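Local coordinates for protein YibA (PDB 1OYZ) that is of uncharacterised function, forms an all-helical HEAT-repeat solenoid and may have oxidoreductase activity, at residues 195-200 with 214-219. Sequence-based numbering, arbitrary orientation.
Sequences DCFVEM and IGLSYR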
loop_
_atom_site.group_PDB
_atom_site.type_symbol
_atom_site.label_atom_id
_atom_site.label_comp_id
_atom_site.label_asym_id
_atom_site.label_seq_id
_atom_site.Cartn_x
_atom_site.Cartn_y
_atom_site.Cartn_z
ATOM N N ASP A 195 -1.427 -12.747 -17.788
ATOM C CA ASP A 195 -0.337 -13.711 -17.796
ATOM C C ASP A 195 0.499 -13.590 -16.524
ATOM O O ASP A 195 0.954 -14.603 -15.985
ATOM C CB ASP A 195 0.539 -13.558 -19.063
ATOM C CG ASP A 195 -0.260 -13.777 -20.364
ATOM O OD1 ASP A 195 -1.241 -14.548 -20.334
ATOM O OD2 ASP A 195 0.094 -13.185 -21.419
ATOM N N CYS A 196 0.707 -12.377 -16.010
ATOM C CA CYS A 196 1.507 -12.298 -14.781
ATOM C C CYS A 196 0.714 -12.922 -13.639
ATOM O O CYS A 196 1.295 -13.586 -12.798
ATOM C CB CYS A 196 1.892 -10.851 -14.431
ATOM S SG CYS A 196 3.176 -10.128 -15.537
ATOM N N PHE A 197 -0.607 -12.729 -13.618
ATOM C CA PHE A 197 -1.387 -13.330 -12.559
ATOM C C PHE A 197 -1.330 -14.873 -12.637
ATOM O O PHE A 197 -1.133 -15.521 -11.602
ATOM C CB PHE A 197 -2.831 -12.819 -12.596
ATOM C CG PHE A 197 -3.014 -11.458 -11.959
ATOM C CD1 PHE A 197 -1.916 -10.704 -11.562
ATOM C CD2 PHE A 197 -4.273 -10.944 -11.753
ATOM C CE1 PHE A 197 -2.072 -9.452 -10.958
ATOM C CE2 PHE A 197 -4.451 -9.687 -11.150
ATOM C CZ PHE A 197 -3.347 -8.937 -10.749
ATOM N N VAL A 198 -1.470 -15.451 -13.838
ATOM C CA VAL A 198 -1.415 -16.918 -13.988
ATOM C C VAL A 198 -0.100 -17.428 -13.372
ATOM O O VAL A 198 -0.084 -18.391 -12.605
ATOM C CB VAL A 198 -1.519 -17.337 -15.511
ATOM C CG1 VAL A 198 -1.188 -18.816 -15.689
ATOM C CG2 VAL A 198 -2.925 -17.040 -16.049
ATOM N N GLU A 199 1.001 -16.732 -13.656
ATOM C CA GLU A 199 2.289 -17.132 -13.113
ATOM C C GLU A 199 2.303 -16.990 -11.614
ATOM O O GLU A 199 2.947 -17.769 -10.906
ATOM C CB GLU A 199 3.420 -16.276 -13.696
ATOM C CG GLU A 199 3.533 -16.395 -15.209
ATOM C CD GLU A 199 3.776 -17.836 -15.650
ATOM O OE1 GLU A 199 3.466 -18.180 -16.816
ATOM O OE2 GLU A 199 4.285 -18.625 -14.822
HETATM N N MSE A 200 1.601 -15.989 -11.112
HETATM C CA MSE A 200 1.577 -15.780 -9.661
HETATM C C MSE A 200 0.813 -16.892 -8.946
HETATM O O MSE A 200 0.939 -17.067 -7.723
HETATM C CB MSE A 200 1.018 -14.382 -9.352
HETATM C CG MSE A 200 1.994 -13.336 -9.808
HETATM SE SE MSE A 200 1.366 -11.517 -9.947
HETATM C CE MSE A 200 2.551 -10.796 -8.566
ATOM N N ILE A 214 -7.996 -13.919 -6.993
ATOM C CA ILE A 214 -9.170 -13.044 -7.087
ATOM C C ILE A 214 -9.071 -12.232 -8.378
ATOM O O ILE A 214 -10.065 -11.993 -9.061
ATOM C CB ILE A 214 -9.342 -12.101 -5.833
ATOM C CG1 ILE A 214 -8.781 -10.742 -6.110
ATOM C CG2 ILE A 214 -8.654 -12.672 -4.597
ATOM C CD1 ILE A 214 -9.870 -9.782 -6.469
ATOM N N GLY A 215 -7.859 -11.819 -8.729
ATOM C CA GLY A 215 -7.698 -11.056 -9.953
ATOM C C GLY A 215 -8.112 -11.853 -11.191
ATOM O O GLY A 215 -8.848 -11.351 -12.057
ATOM N N LEU A 216 -7.657 -13.095 -11.281
ATOM C CA LEU A 216 -8.006 -13.897 -12.450
ATOM C C LEU A 216 -9.487 -14.215 -12.446
ATOM O O LEU A 216 -10.128 -14.169 -13.483
ATOM C CB LEU A 216 -7.166 -15.181 -12.512
ATOM C CG LEU A 216 -5.723 -14.862 -12.916
ATOM C CD1 LEU A 216 -4.790 -16.035 -12.689
ATOM C CD2 LEU A 216 -5.712 -14.452 -14.375
ATOM N N SER A 217 -10.056 -14.514 -11.283
ATOM C CA SER A 217 -11.476 -14.831 -11.276
ATOM C C SER A 217 -12.359 -13.632 -11.679
ATOM O O SER A 217 -13.293 -13.788 -12.453
ATOM C CB SER A 217 -11.889 -15.377 -9.908
ATOM O OG SER A 217 -11.007 -16.383 -9.486
ATOM N N TYR A 218 -12.083 -12.438 -11.168
ATOM C CA TYR A 218 -12.906 -11.307 -11.571
ATOM C C TYR A 218 -12.831 -11.134 -13.093
ATOM O O TYR A 218 -13.818 -10.780 -13.742
ATOM C CB TYR A 218 -12.478 -10.024 -10.835
ATOM C CG TYR A 218 -13.113 -9.923 -9.460
ATOM C CD1 TYR A 218 -12.811 -10.854 -8.449
ATOM C CD2 TYR A 218 -14.065 -8.933 -9.180
ATOM C CE1 TYR A 218 -13.448 -10.804 -7.194
ATOM C CE2 TYR A 218 -14.710 -8.875 -7.932
ATOM C CZ TYR A 218 -14.401 -9.812 -6.947
ATOM O OH TYR A 218 -15.061 -9.768 -5.731
ATOM N N ARG A 219 -11.660 -11.415 -13.652
ATOM C CA ARG A 219 -11.434 -11.327 -15.090
ATOM C C ARG A 219 -12.029 -12.535 -15.842
ATOM O O ARG A 219 -11.889 -12.618 -17.061
ATOM C CB ARG A 219 -9.928 -11.266 -15.388
ATOM C CG ARG A 219 -9.120 -10.282 -14.533
ATOM C CD ARG A 219 -9.279 -8.862 -15.018
ATOM N NE ARG A 219 -8.927 -7.855 -14.008
ATOM C CZ ARG A 219 -7.733 -7.713 -13.436
ATOM N NH1 ARG A 219 -6.735 -8.524 -13.760
ATOM N NH2 ARG A 219 -7.539 -6.743 -12.543
#
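F197 and L216 meet as the centre of an apolar seam, with CB of F197 3.6 Å from CG of L216. The leucine's two methyls divide: CD2 faces F197 CB, while CD1 reaches the backbone, 3.6 Å from V198 N. V198 crosses the leucine at about a right angle, its CG2 4.0 Å from L216 CD1; a short branched residue suits this partly exposed margin. An alanine in place of L216 would probably open a gap beside F197 CB and leave V198 CG2 without its apolar mate. The phenyl ring is directed at the second helix with CG anti to the carbonyl carbon (chi1 -80°), which brings CE2 to 3.7 Å from G215 CA. Glycine suits this place because a CB here would collide with that ring carbon. R219, just past the helix end, has a chain long enough to bend at chi2 and bring NH1 within 3.7 Å of F197 CE2. No hydrogen bond joins the segments; van der Waals contact carries the join. The axes of 195-200 and 214-218 approach to 9.6 Å at 132°, nearer antiparallel than parallel, consistent with a HEAT-type solenoid. F197 and R219 also touch I183 and N184 of helix 173-186, and L168 of helix 161-168 packs on F197.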